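HutD family protein (Pseudomonas aeruginosa, PDB 1YLL) is of unknown function but belongs to the HutD family of the cupin clan and is possibly linked to histidine utilisation. Local coordinates at residues D[6-10]-D[160-164]; D[19-24]-D[47-51]; D[59-65]-D[90-96]; D[70-74]-D[104-108]; D[146-151]-D[187-191]. One frame throughout, in Å; residues are numbered along the deposited sequence.

Contact 1: D[6-10]-D[160-164]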
# COMPACT_ATOMS: atom_id res chain seq x y z
N LEU D 6 -12.81 6.02 -8.77
CA LEU D 6 -12.73 5.78 -7.33
C LEU D 6 -12.69 7.06 -6.50
O LEU D 6 -11.82 7.90 -6.69
CB LEU D 6 -11.51 4.92 -7.03
CG LEU D 6 -11.43 4.37 -5.62
CD1 LEU D 6 -10.89 5.42 -4.66
CD2 LEU D 6 -12.82 3.89 -5.21
N ARG D 7 -13.64 7.20 -5.57
CA ARG D 7 -13.69 8.39 -4.73
C ARG D 7 -14.08 7.98 -3.32
O ARG D 7 -14.79 6.99 -3.12
CB ARG D 7 -14.75 9.36 -5.27
CG ARG D 7 -14.50 9.88 -6.69
CD ARG D 7 -13.33 10.86 -6.74
NE ARG D 7 -13.27 11.58 -8.01
CZ ARG D 7 -13.10 11.01 -9.20
NH1 ARG D 7 -12.97 9.70 -9.30
NH2 ARG D 7 -13.06 11.76 -10.29
N ILE D 8 -13.60 8.73 -2.34
CA ILE D 8 -13.96 8.46 -0.97
C ILE D 8 -14.92 9.56 -0.58
O ILE D 8 -14.58 10.75 -0.64
CB ILE D 8 -12.75 8.41 -0.04
CG1 ILE D 8 -11.86 7.21 -0.43
CG2 ILE D 8 -13.20 8.24 1.40
CD1 ILE D 8 -10.63 7.03 0.44
N LEU D 9 -16.14 9.15 -0.23
CA LEU D 9 -17.17 10.11 0.14
C LEU D 9 -17.04 10.40 1.62
O LEU D 9 -16.88 9.50 2.42
CB LEU D 9 -18.57 9.52 -0.19
CG LEU D 9 -18.65 9.08 -1.66
CD1 LEU D 9 -19.95 8.33 -1.92
CD2 LEU D 9 -18.51 10.30 -2.58
N ARG D 10 -17.08 11.68 1.98
CA ARG D 10 -16.94 12.04 3.38
C ARG D 10 -18.26 12.33 4.07
O ARG D 10 -19.07 13.11 3.59
CB ARG D 10 -16.00 13.24 3.49
CG ARG D 10 -14.68 12.99 2.77
CD ARG D 10 -13.82 11.97 3.49
NE ARG D 10 -12.61 11.66 2.73
CZ ARG D 10 -11.71 10.75 3.08
NH1 ARG D 10 -10.65 10.54 2.31
NH2 ARG D 10 -11.85 10.05 4.20
N ARG D 160 -5.26 3.57 -1.48
CA ARG D 160 -6.20 4.46 -2.13
C ARG D 160 -6.87 5.43 -1.18
O ARG D 160 -7.80 6.14 -1.57
CB ARG D 160 -7.29 3.66 -2.86
CG ARG D 160 -6.74 2.74 -3.94
CD ARG D 160 -5.86 3.52 -4.89
NE ARG D 160 -6.65 4.50 -5.62
CZ ARG D 160 -7.11 4.32 -6.85
NH1 ARG D 160 -6.86 3.18 -7.49
NH2 ARG D 160 -7.85 5.26 -7.43
N GLY D 161 -6.43 5.44 0.07
CA GLY D 161 -7.06 6.35 1.01
C GLY D 161 -7.41 5.74 2.35
O GLY D 161 -7.17 4.55 2.61
N GLN D 162 -7.97 6.58 3.21
CA GLN D 162 -8.35 6.17 4.55
C GLN D 162 -9.71 6.72 4.86
O GLN D 162 -10.06 7.84 4.46
CB GLN D 162 -7.38 6.72 5.57
CG GLN D 162 -6.13 5.91 5.75
CD GLN D 162 -5.15 6.60 6.68
OE1 GLN D 162 -4.51 7.59 6.30
NE2 GLN D 162 -5.04 6.10 7.90
N LEU D 163 -10.47 5.94 5.62
CA LEU D 163 -11.81 6.34 5.99
C LEU D 163 -11.98 6.67 7.47
O LEU D 163 -11.56 5.92 8.35
CB LEU D 163 -12.80 5.22 5.62
CG LEU D 163 -13.28 4.94 4.17
CD1 LEU D 163 -12.16 4.83 3.19
CD2 LEU D 163 -14.07 3.63 4.20
N ALA D 164 -12.64 7.81 7.73
CA ALA D 164 -12.97 8.20 9.10
C ALA D 164 -14.36 7.58 9.32
O ALA D 164 -14.96 7.00 8.39
CB ALA D 164 -13.03 9.72 9.22
O HOH W 1 -8.48 7.98 -7.23
O HOH W 2 -7.81 9.20 2.35
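Leu-6 starts the contact with the guanidinium of Arg-160, which reaches it because the arginine chain bends at both chi2 and chi3. NH2 of Arg-160 comes to 3.7 Å from CB of Leu-6, and CG of the leucine lies over one face of the flat group. At the edge of that group, in its plane, a water accepts from NH2 of Arg-160 at 2.8 Å and gives a weak bond back to the carbonyl O of Leu-6. Ile-8 then fills the space between the backbones. Its CD1 stands 3.6 Å from O of Arg-160, 3.7 Å from CA of Gly-161 and 3.8 Å from CD1 of Leu-163. CG2 of Ile-8, which also meets CD1 of Leu-163, sits 3.4 Å above the centre of the Arg-10 guanidinium. Arg-10 carries the polar end: NH2 donates to O of Gln-162 at 2.9 Å, nearly straight (163°) and in the carbonyl plane. It also makes a salt bridge with Asp-167, while NH1 of Arg-10 shares a second water with N of Gln-162. The two strands run nearly parallel, 15° apart, with axes 8.1 Å from each other, and they meet through side chains instead of pairing. Strand 6-9 borders strand 168-171 in one antiparallel sheet; strand 158-163 borders 151-155 in another.

Contact 2: D[19-24]-D[47-51]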
# COMPACT_ATOMS: atom_id res chain seq x y z
N TRP D 19 -37.52 13.89 7.26
CA TRP D 19 -38.72 13.23 6.75
C TRP D 19 -39.92 14.15 7.00
O TRP D 19 -40.02 14.77 8.05
CB TRP D 19 -38.97 11.94 7.50
CG TRP D 19 -37.90 10.94 7.42
CD1 TRP D 19 -36.81 10.94 6.59
CD2 TRP D 19 -37.82 9.74 8.19
NE1 TRP D 19 -36.06 9.79 6.80
CE2 TRP D 19 -36.66 9.05 7.77
CE3 TRP D 19 -38.62 9.17 9.19
CZ2 TRP D 19 -36.28 7.81 8.33
CZ3 TRP D 19 -38.25 7.96 9.75
CH2 TRP D 19 -37.09 7.29 9.31
N LYS D 20 -40.83 14.22 6.04
CA LYS D 20 -42.01 15.08 6.17
C LYS D 20 -42.88 14.81 7.40
O LYS D 20 -43.70 15.65 7.78
CB LYS D 20 -42.85 14.98 4.90
CG LYS D 20 -42.09 15.40 3.65
CD LYS D 20 -42.84 15.07 2.38
CE LYS D 20 -41.90 15.09 1.17
NZ LYS D 20 -41.12 16.37 1.05
N ASN D 21 -42.70 13.65 8.02
CA ASN D 21 -43.48 13.28 9.21
C ASN D 21 -42.73 13.60 10.50
O ASN D 21 -43.25 13.39 11.60
CB ASN D 21 -43.78 11.80 9.18
CG ASN D 21 -42.53 10.98 9.13
OD1 ASN D 21 -41.73 11.00 10.06
ND2 ASN D 21 -42.34 10.26 8.03
N GLY D 22 -41.51 14.09 10.37
CA GLY D 22 -40.71 14.46 11.53
C GLY D 22 -40.19 13.34 12.41
O GLY D 22 -39.60 13.59 13.46
N ALA D 23 -40.39 12.10 11.99
CA ALA D 23 -39.94 10.99 12.78
C ALA D 23 -38.48 10.65 12.49
O ALA D 23 -37.91 9.76 13.11
CB ALA D 23 -40.84 9.76 12.52
N GLY D 24 -37.88 11.38 11.54
CA GLY D 24 -36.49 11.10 11.21
C GLY D 24 -35.90 11.89 10.04
O GLY D 24 -36.47 12.89 9.60
N ALA D 47 -29.95 6.75 7.85
CA ALA D 47 -31.14 7.46 8.27
C ALA D 47 -31.15 7.56 9.78
O ALA D 47 -30.51 6.76 10.47
CB ALA D 47 -32.41 6.76 7.78
N ASP D 48 -31.79 8.62 10.28
CA ASP D 48 -31.96 8.81 11.71
C ASP D 48 -33.42 8.51 11.91
O ASP D 48 -34.27 8.99 11.16
CB ASP D 48 -31.67 10.25 12.12
CG ASP D 48 -30.19 10.53 12.20
OD1 ASP D 48 -29.43 9.79 11.54
OD2 ASP D 48 -29.78 11.48 12.90
N VAL D 49 -33.73 7.67 12.89
CA VAL D 49 -35.11 7.35 13.14
C VAL D 49 -35.29 7.76 14.58
O VAL D 49 -34.72 7.14 15.47
CB VAL D 49 -35.37 5.85 12.99
CG1 VAL D 49 -36.85 5.57 13.13
CG2 VAL D 49 -34.84 5.36 11.65
N GLY D 50 -36.06 8.83 14.78
CA GLY D 50 -36.25 9.38 16.11
C GLY D 50 -37.48 8.90 16.84
O GLY D 50 -37.56 9.04 18.06
N GLU D 51 -38.42 8.35 16.08
CA GLU D 51 -39.67 7.83 16.64
C GLU D 51 -40.14 6.59 15.90
O GLU D 51 -39.87 6.44 14.71
CB GLU D 51 -40.76 8.87 16.51
CG GLU D 51 -40.60 10.09 17.35
CD GLU D 51 -41.80 10.99 17.22
OE1 GLU D 51 -42.01 11.53 16.10
OE2 GLU D 51 -42.53 11.15 18.21
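A chi1 of -60° puts CG of Trp-19 beside its backbone N, and a chi2 of -11° turns the indole so that its six-membered ring reaches Ala-47, Asp-48 and Val-49. The setting is the entry into an antiparallel strand pair of a cupin-type beta sheet: a type I turn from Trp-19 to Gly-22 leads into strand 24-31, which runs beside strand 42-49. The carbonyl O of Asp-48 lies 3.6 Å above the ring plane of Trp-19, toward its rim, and the carbonyl carbon of Gly-24 rests over the same face. CB of Ala-47 comes in at the ring edge, 4.0 Å from CZ2 of Trp-19, and CG2 of Val-49 approaches CH2 of the indole at 3.8 Å. NE1 of Trp-19 bonds to Thr-26 of strand 24-31, which would help hold the rotation of the indole. Gly-24 and Val-49 form a non-hydrogen-bonded pair, and CA of Gly-24 lies 3.1 Å from O of Asp-48. Asp-48 itself turns its carboxylate away, to a salt bridge with Arg-109 of the next strand. Next to the pair, one loop carbonyl receives two N-H groups. O of Ala-23 accepts from N of Gly-50 at 2.7 Å, with an N-H...O angle of 152°, and more weakly from N of Glu-51. Beside these two bonds the side chains touch, CB of Ala-23 lying 4.1 Å from CB of Glu-51.

Contact 3: D[59-65]-D[90-96]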
# COMPACT_ATOMS: atom_id res chain seq x y z
N ALA D 59 -41.56 1.20 -3.81
CA ALA D 59 -42.17 0.22 -4.69
C ALA D 59 -41.21 -0.34 -5.73
O ALA D 59 -40.55 0.43 -6.45
CB ALA D 59 -43.37 0.85 -5.40
N GLY D 60 -41.17 -1.66 -5.81
CA GLY D 60 -40.34 -2.33 -6.79
C GLY D 60 -38.89 -2.56 -6.40
O GLY D 60 -38.16 -3.29 -7.09
N TYR D 61 -38.47 -1.96 -5.28
CA TYR D 61 -37.09 -2.10 -4.82
C TYR D 61 -36.90 -3.11 -3.72
O TYR D 61 -37.83 -3.40 -2.95
CB TYR D 61 -36.58 -0.77 -4.25
CG TYR D 61 -36.40 0.33 -5.25
CD1 TYR D 61 -37.41 1.28 -5.46
CD2 TYR D 61 -35.22 0.47 -5.96
CE1 TYR D 61 -37.23 2.35 -6.35
CE2 TYR D 61 -35.01 1.52 -6.85
CZ TYR D 61 -36.01 2.47 -7.04
OH TYR D 61 -35.78 3.56 -7.85
N GLN D 62 -35.69 -3.67 -3.66
CA GLN D 62 -35.27 -4.60 -2.59
C GLN D 62 -34.54 -3.70 -1.58
O GLN D 62 -33.79 -2.83 -1.96
CB GLN D 62 -34.28 -5.63 -3.12
CG GLN D 62 -33.65 -6.49 -2.04
CD GLN D 62 -34.68 -7.34 -1.35
OE1 GLN D 62 -34.83 -7.33 -0.12
NE2 GLN D 62 -35.39 -8.11 -2.14
N ARG D 63 -34.76 -3.94 -0.31
CA ARG D 63 -34.09 -3.15 0.72
C ARG D 63 -33.30 -4.05 1.65
O ARG D 63 -33.69 -5.19 1.93
CB ARG D 63 -35.12 -2.36 1.55
CG ARG D 63 -35.97 -1.35 0.76
CD ARG D 63 -36.72 -0.39 1.70
NE ARG D 63 -35.80 0.34 2.58
CZ ARG D 63 -36.17 1.34 3.37
NH1 ARG D 63 -37.44 1.73 3.40
NH2 ARG D 63 -35.27 1.97 4.14
N ILE D 64 -32.18 -3.52 2.13
CA ILE D 64 -31.41 -4.24 3.16
C ILE D 64 -31.08 -3.11 4.15
O ILE D 64 -30.45 -2.11 3.78
CB ILE D 64 -30.11 -4.84 2.65
CG1 ILE D 64 -30.38 -5.75 1.45
CG2 ILE D 64 -29.47 -5.66 3.78
CD1 ILE D 64 -29.12 -6.57 1.04
N ILE D 65 -31.50 -3.27 5.40
CA ILE D 65 -31.25 -2.24 6.39
C ILE D 65 -30.44 -2.82 7.54
O ILE D 65 -30.56 -4.00 7.86
CB ILE D 65 -32.61 -1.72 6.94
CG1 ILE D 65 -32.40 -0.51 7.85
CG2 ILE D 65 -33.34 -2.84 7.67
CD1 ILE D 65 -33.63 0.34 7.91
N ALA D 90 -27.82 -7.08 9.46
CA ALA D 90 -28.54 -6.74 8.25
C ALA D 90 -29.85 -7.50 8.12
O ALA D 90 -29.91 -8.67 8.43
CB ALA D 90 -27.66 -7.01 7.04
N PHE D 91 -30.86 -6.81 7.61
CA PHE D 91 -32.20 -7.37 7.45
C PHE D 91 -32.75 -6.94 6.08
O PHE D 91 -32.80 -5.76 5.75
CB PHE D 91 -33.06 -6.82 8.58
CG PHE D 91 -34.48 -7.31 8.56
CD1 PHE D 91 -34.80 -8.56 9.05
CD2 PHE D 91 -35.49 -6.51 8.05
CE1 PHE D 91 -36.13 -9.01 9.04
CE2 PHE D 91 -36.81 -6.94 8.04
CZ PHE D 91 -37.13 -8.19 8.54
N ALA D 92 -33.16 -7.92 5.29
CA ALA D 92 -33.69 -7.63 3.95
C ALA D 92 -35.21 -7.70 3.92
O ALA D 92 -35.81 -8.57 4.57
CB ALA D 92 -33.13 -8.66 2.93
N PHE D 93 -35.81 -6.77 3.19
CA PHE D 93 -37.27 -6.76 3.02
C PHE D 93 -37.61 -6.03 1.74
O PHE D 93 -36.79 -5.30 1.17
CB PHE D 93 -37.97 -6.13 4.25
CG PHE D 93 -37.68 -4.67 4.47
CD1 PHE D 93 -38.56 -3.67 4.03
CD2 PHE D 93 -36.50 -4.28 5.13
CE1 PHE D 93 -38.28 -2.31 4.26
CE2 PHE D 93 -36.22 -2.94 5.35
CZ PHE D 93 -37.10 -1.94 4.92
N SER D 94 -38.81 -6.30 1.24
CA SER D 94 -39.26 -5.67 0.03
C SER D 94 -39.80 -4.26 0.24
O SER D 94 -40.50 -4.00 1.22
CB SER D 94 -40.34 -6.54 -0.60
OG SER D 94 -40.95 -5.88 -1.69
N GLY D 95 -39.49 -3.38 -0.71
CA GLY D 95 -40.00 -2.02 -0.69
C GLY D 95 -41.50 -2.02 -0.97
O GLY D 95 -42.15 -0.98 -0.84
N ASP D 96 -42.03 -3.15 -1.41
CA ASP D 96 -43.47 -3.28 -1.67
C ASP D 96 -44.23 -3.68 -0.41
O ASP D 96 -45.48 -3.64 -0.37
CB ASP D 96 -43.75 -4.34 -2.74
CG ASP D 96 -43.31 -3.93 -4.12
OD1 ASP D 96 -43.56 -2.78 -4.54
OD2 ASP D 96 -42.71 -4.78 -4.82
O HOH W 3 -39.45 -5.83 -4.86
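Arg-63 runs along the ring of Phe-93, pointing the same way. Its CB sits over the ring face, 4.0 Å from the centroid and 13° off the normal, a CH-pi contact. CG is 4.1 Å from O of Phe-93. Further out, CD is 3.6 Å from CE1 of Phe-93 and NE 3.5 Å from CZ. The guanidinium, tilted 40° to the ring, has CZ of Phe-93 over one face, and its NH2 ends in a hydrogen bond to Asn-112. A chi1 of 66° sets the phenyl between its own backbone N and carbonyl carbon, folding it back across the neighbouring strand. CG2 of Ile-65 meets the ring at its edge, 3.7 Å from CE2 of Phe-93. Backbone bonds link Arg-63 with Phe-93 and Ile-65 with Phe-91 in both directions. At the strand end N of Gly-95 donates to O of Tyr-61 at 2.8 Å, and OD1 of Asp-96 takes N of Gly-60 at 2.9 Å from above the carboxylate plane. On the face of Ile-64 and Ala-92 packs Leu-177 of the third subunit. Hydrogen-bonded pairs alternating with non-hydrogen-bonded Ile-64 and Ala-92 mark an antiparallel strand pair, at the border of a cupin-type sheet.

Contact 4: D[70-74]-D[104-108]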
# COMPACT_ATOMS: atom_id res chain seq x y z
N GLY D 70 -27.52 3.02 18.53
CA GLY D 70 -28.77 2.98 19.25
C GLY D 70 -29.14 1.60 19.75
O GLY D 70 -28.53 0.60 19.39
N GLY D 71 -30.18 1.56 20.57
CA GLY D 71 -30.61 0.30 21.14
C GLY D 71 -31.09 -0.72 20.14
O GLY D 71 -30.97 -1.92 20.37
N GLY D 72 -31.64 -0.26 19.01
CA GLY D 72 -32.14 -1.21 18.04
C GLY D 72 -33.59 -0.96 17.69
O GLY D 72 -34.22 -0.01 18.18
N MSE D 73 -34.14 -1.86 16.88
CA MSE D 73 -35.50 -1.72 16.39
C MSE D 73 -36.10 -3.08 16.07
O MSE D 73 -35.42 -4.10 16.01
CB MSE D 73 -35.52 -0.87 15.11
CG MSE D 73 -34.75 -1.50 13.98
SE MSE D 73 -34.76 -0.46 12.31
CE MSE D 73 -33.61 -1.62 11.27
N ARG D 74 -37.40 -3.09 15.88
CA ARG D 74 -38.10 -4.30 15.51
C ARG D 74 -38.96 -3.88 14.32
O ARG D 74 -39.70 -2.91 14.42
CB ARG D 74 -39.02 -4.80 16.64
CG ARG D 74 -39.94 -5.95 16.19
CD ARG D 74 -40.91 -6.41 17.28
NE ARG D 74 -42.08 -5.54 17.46
CZ ARG D 74 -42.35 -4.86 18.58
NH1 ARG D 74 -41.54 -4.94 19.62
NH2 ARG D 74 -43.44 -4.10 18.65
N LEU D 104 -36.73 0.12 19.95
CA LEU D 104 -36.68 -0.63 21.20
C LEU D 104 -36.46 0.29 22.39
O LEU D 104 -37.20 0.23 23.38
CB LEU D 104 -35.58 -1.69 21.14
CG LEU D 104 -35.82 -2.79 20.08
CD1 LEU D 104 -34.63 -3.78 20.17
CD2 LEU D 104 -37.16 -3.51 20.32
N ASP D 105 -35.46 1.16 22.29
CA ASP D 105 -35.18 2.07 23.39
C ASP D 105 -34.50 3.34 22.87
O ASP D 105 -33.28 3.48 22.93
CB ASP D 105 -34.27 1.39 24.41
CG ASP D 105 -34.41 1.97 25.81
OD1 ASP D 105 -34.81 3.16 25.94
OD2 ASP D 105 -34.12 1.24 26.79
N GLY D 106 -35.31 4.26 22.36
CA GLY D 106 -34.75 5.52 21.88
C GLY D 106 -34.33 5.53 20.42
O GLY D 106 -34.30 4.49 19.75
N ALA D 107 -33.98 6.73 19.96
CA ALA D 107 -33.56 6.96 18.58
C ALA D 107 -32.42 6.05 18.13
O ALA D 107 -31.61 5.56 18.93
CB ALA D 107 -33.15 8.44 18.42
N ILE D 108 -32.36 5.82 16.81
CA ILE D 108 -31.28 5.02 16.25
C ILE D 108 -30.85 5.67 14.95
O ILE D 108 -31.47 6.61 14.47
CB ILE D 108 -31.71 3.55 15.89
CG1 ILE D 108 -32.88 3.57 14.91
CG2 ILE D 108 -32.13 2.76 17.15
CD1 ILE D 108 -33.25 2.16 14.45
O HOH W 4 -31.45 4.34 21.29
O HOH W 5 -33.82 1.91 20.09
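Between Gly-72 and Leu-104 runs the one direct hydrogen bond across the segments: N of Leu-104 donates to O of Gly-72 at 3.1 Å, straight at the hydrogen (173°) but 40° above the carbonyl plane. Two waters make further bridges between the segments. One water accepts from N of Gly-71 and donates to O of Asp-105, at 2.6 Å, and to O of Ala-107. The other gives to O of Gly-72 and to O of Gly-106 while accepting from N of Asp-105 at 2.8 Å, so O of Gly-72 is gripped twice. The segments lie at the links from strand 62-69 to 73-77 and from 99-103 to 108-115; 73-77 and 99-103 are neighbours in one antiparallel sheet of the cupin-type fold, 62-69 and 108-115 in another. At Gly-70 the chains come close, CA lying 3.9 Å from O of Ala-107. Ile-108 and Leu-104 pack on the backbone: CG2 of Ile-108 lies 3.6 Å from N of Gly-72, and CG of Leu-104 3.7 Å from N of Met-73. In the apolar pair, Met-73, a selenomethionine, crosses Ile-108 at about a right angle, SE 3.7 Å from CD1 of the isoleucine.

Contact 5: D[146-151]-D[187-191]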
# COMPACT_ATOMS: atom_id res chain seq x y z
N ALA D 146 -17.44 2.75 6.26
CA ALA D 146 -16.75 2.51 7.53
C ALA D 146 -17.63 2.97 8.68
O ALA D 146 -17.99 4.14 8.72
CB ALA D 146 -15.42 3.29 7.57
N GLN D 147 -18.00 2.08 9.60
CA GLN D 147 -18.82 2.54 10.73
C GLN D 147 -17.87 3.19 11.74
O GLN D 147 -18.17 4.22 12.35
CB GLN D 147 -19.55 1.39 11.40
CG GLN D 147 -20.36 1.92 12.55
CD GLN D 147 -20.99 0.84 13.36
OE1 GLN D 147 -20.56 -0.31 13.33
NE2 GLN D 147 -22.00 1.22 14.13
N GLN D 148 -16.71 2.57 11.92
CA GLN D 148 -15.72 3.09 12.85
C GLN D 148 -14.51 3.67 12.10
O GLN D 148 -14.26 3.33 10.95
CB GLN D 148 -15.35 1.99 13.83
CG GLN D 148 -16.57 1.59 14.66
CD GLN D 148 -16.46 0.24 15.32
OE1 GLN D 148 -16.96 0.04 16.43
NE2 GLN D 148 -15.83 -0.70 14.64
N ASP D 149 -13.77 4.56 12.75
CA ASP D 149 -12.64 5.23 12.12
C ASP D 149 -11.36 4.39 11.96
O ASP D 149 -11.16 3.41 12.65
CB ASP D 149 -12.29 6.49 12.93
CG ASP D 149 -11.49 7.49 12.13
OD1 ASP D 149 -10.55 7.08 11.41
OD2 ASP D 149 -11.78 8.70 12.20
N GLY D 150 -10.53 4.81 11.02
CA GLY D 150 -9.23 4.19 10.84
C GLY D 150 -8.99 3.13 9.80
O GLY D 150 -7.93 2.50 9.81
N VAL D 151 -9.93 2.94 8.87
CA VAL D 151 -9.71 1.91 7.86
C VAL D 151 -9.02 2.39 6.61
O VAL D 151 -9.52 3.27 5.90
CB VAL D 151 -11.04 1.24 7.46
CG1 VAL D 151 -10.78 0.18 6.37
CG2 VAL D 151 -11.67 0.57 8.68
N PRO D 187 -9.54 -2.20 15.83
CA PRO D 187 -10.58 -2.91 15.07
C PRO D 187 -11.71 -2.01 14.63
O PRO D 187 -12.21 -1.18 15.41
CB PRO D 187 -11.04 -3.98 16.04
CG PRO D 187 -9.72 -4.36 16.69
CD PRO D 187 -9.10 -3.01 16.98
N ALA D 188 -12.13 -2.16 13.38
CA ALA D 188 -13.17 -1.29 12.88
C ALA D 188 -14.08 -2.09 11.98
O ALA D 188 -13.63 -2.90 11.17
CB ALA D 188 -12.56 -0.13 12.11
N TRP D 189 -15.37 -1.85 12.18
CA TRP D 189 -16.40 -2.50 11.40
C TRP D 189 -16.64 -1.71 10.14
O TRP D 189 -16.71 -0.48 10.18
CB TRP D 189 -17.70 -2.55 12.21
CG TRP D 189 -17.79 -3.67 13.19
CD1 TRP D 189 -17.59 -3.61 14.57
CD2 TRP D 189 -18.10 -5.03 12.90
NE1 TRP D 189 -17.76 -4.85 15.13
CE2 TRP D 189 -18.07 -5.74 14.13
CE3 TRP D 189 -18.39 -5.74 11.71
CZ2 TRP D 189 -18.34 -7.11 14.21
CZ3 TRP D 189 -18.64 -7.09 11.79
CH2 TRP D 189 -18.62 -7.78 13.03
N VAL D 190 -16.77 -2.43 9.03
CA VAL D 190 -17.07 -1.83 7.73
C VAL D 190 -18.18 -2.65 7.08
O VAL D 190 -18.41 -3.78 7.47
CB VAL D 190 -15.83 -1.85 6.75
CG1 VAL D 190 -14.66 -1.05 7.37
CG2 VAL D 190 -15.37 -3.24 6.51
N CYS D 191 -18.89 -2.04 6.13
CA CYS D 191 -19.92 -2.78 5.41
C CYS D 191 -19.53 -2.71 3.95
O CYS D 191 -19.41 -1.61 3.37
CB CYS D 191 -21.28 -2.17 5.64
SG CYS D 191 -22.61 -3.27 4.98
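The Gln-148 amide comes to the edge of the Trp-189 indole at CD1, turned 43° from the ring. Its nitrogen and oxygen are probably interchanged in the model; the atom placed as NE2 lies 2.8 Å from N of Trp-189, which could be a hydrogen bond with the amide turned back. The Gln-147 amide stands more steeply, 61° from the ring, with OE1 3.8 Å from CB of Trp-189. Both glutamine chains are extended and run beside the indole in its own direction. OE1 of Gln-147 accepts from Arg-88, whose guanidinium also makes a cation-pi contact with Trp-189. In the backbone, N of Gln-147 donates to O of Trp-189 at 2.9 Å, at an angle of 151°, continuing the antiparallel pairing that joins Ala-146 with Val-190. The segment then leaves strand 141-146 and enters strand 151-155 of another sheet through a G1 beta bulge, where Gly-150 and Val-151 both face Leu-163. Val-151 still reaches strand 187-197: its CG2 stands 3.6 Å from CB of Ala-188 and 3.6 Å from CG1 of Val-190. CB of Ala-188 also meets CB of Gln-148 at 3.9 Å. The contact is thus divided by chemistry. Small apolar side chains close the buried face toward Leu-182, whereas the amides and Arg-88 gather round the indole, where the positive charge would probably polarise the Gln-147 carbonyl.

How the contacts relate
Contacts 1 and 5 belong to the half of the chain whose sheets hold strands 141-146 and 151-155; contacts 2, 3 and 4 belong to the other. Contact 1 lies at the surface and relies on arginines, water and one isoleucine, while the rest are partly buried. Contacts 2 and 3 reach the same six-stranded sheet toward its two ends, yet only contact 3 has full strand pairing. Contact 4 joins contact 2 through Val-49 and Ile-108, and contact 3 through Met-73 and Ile-65. Leu-163 ties contact 1 to the bulge of contact 5. Glycine turns and bridging waters set contact 4 apart from the aromatic packing of contacts 2, 3 and 5.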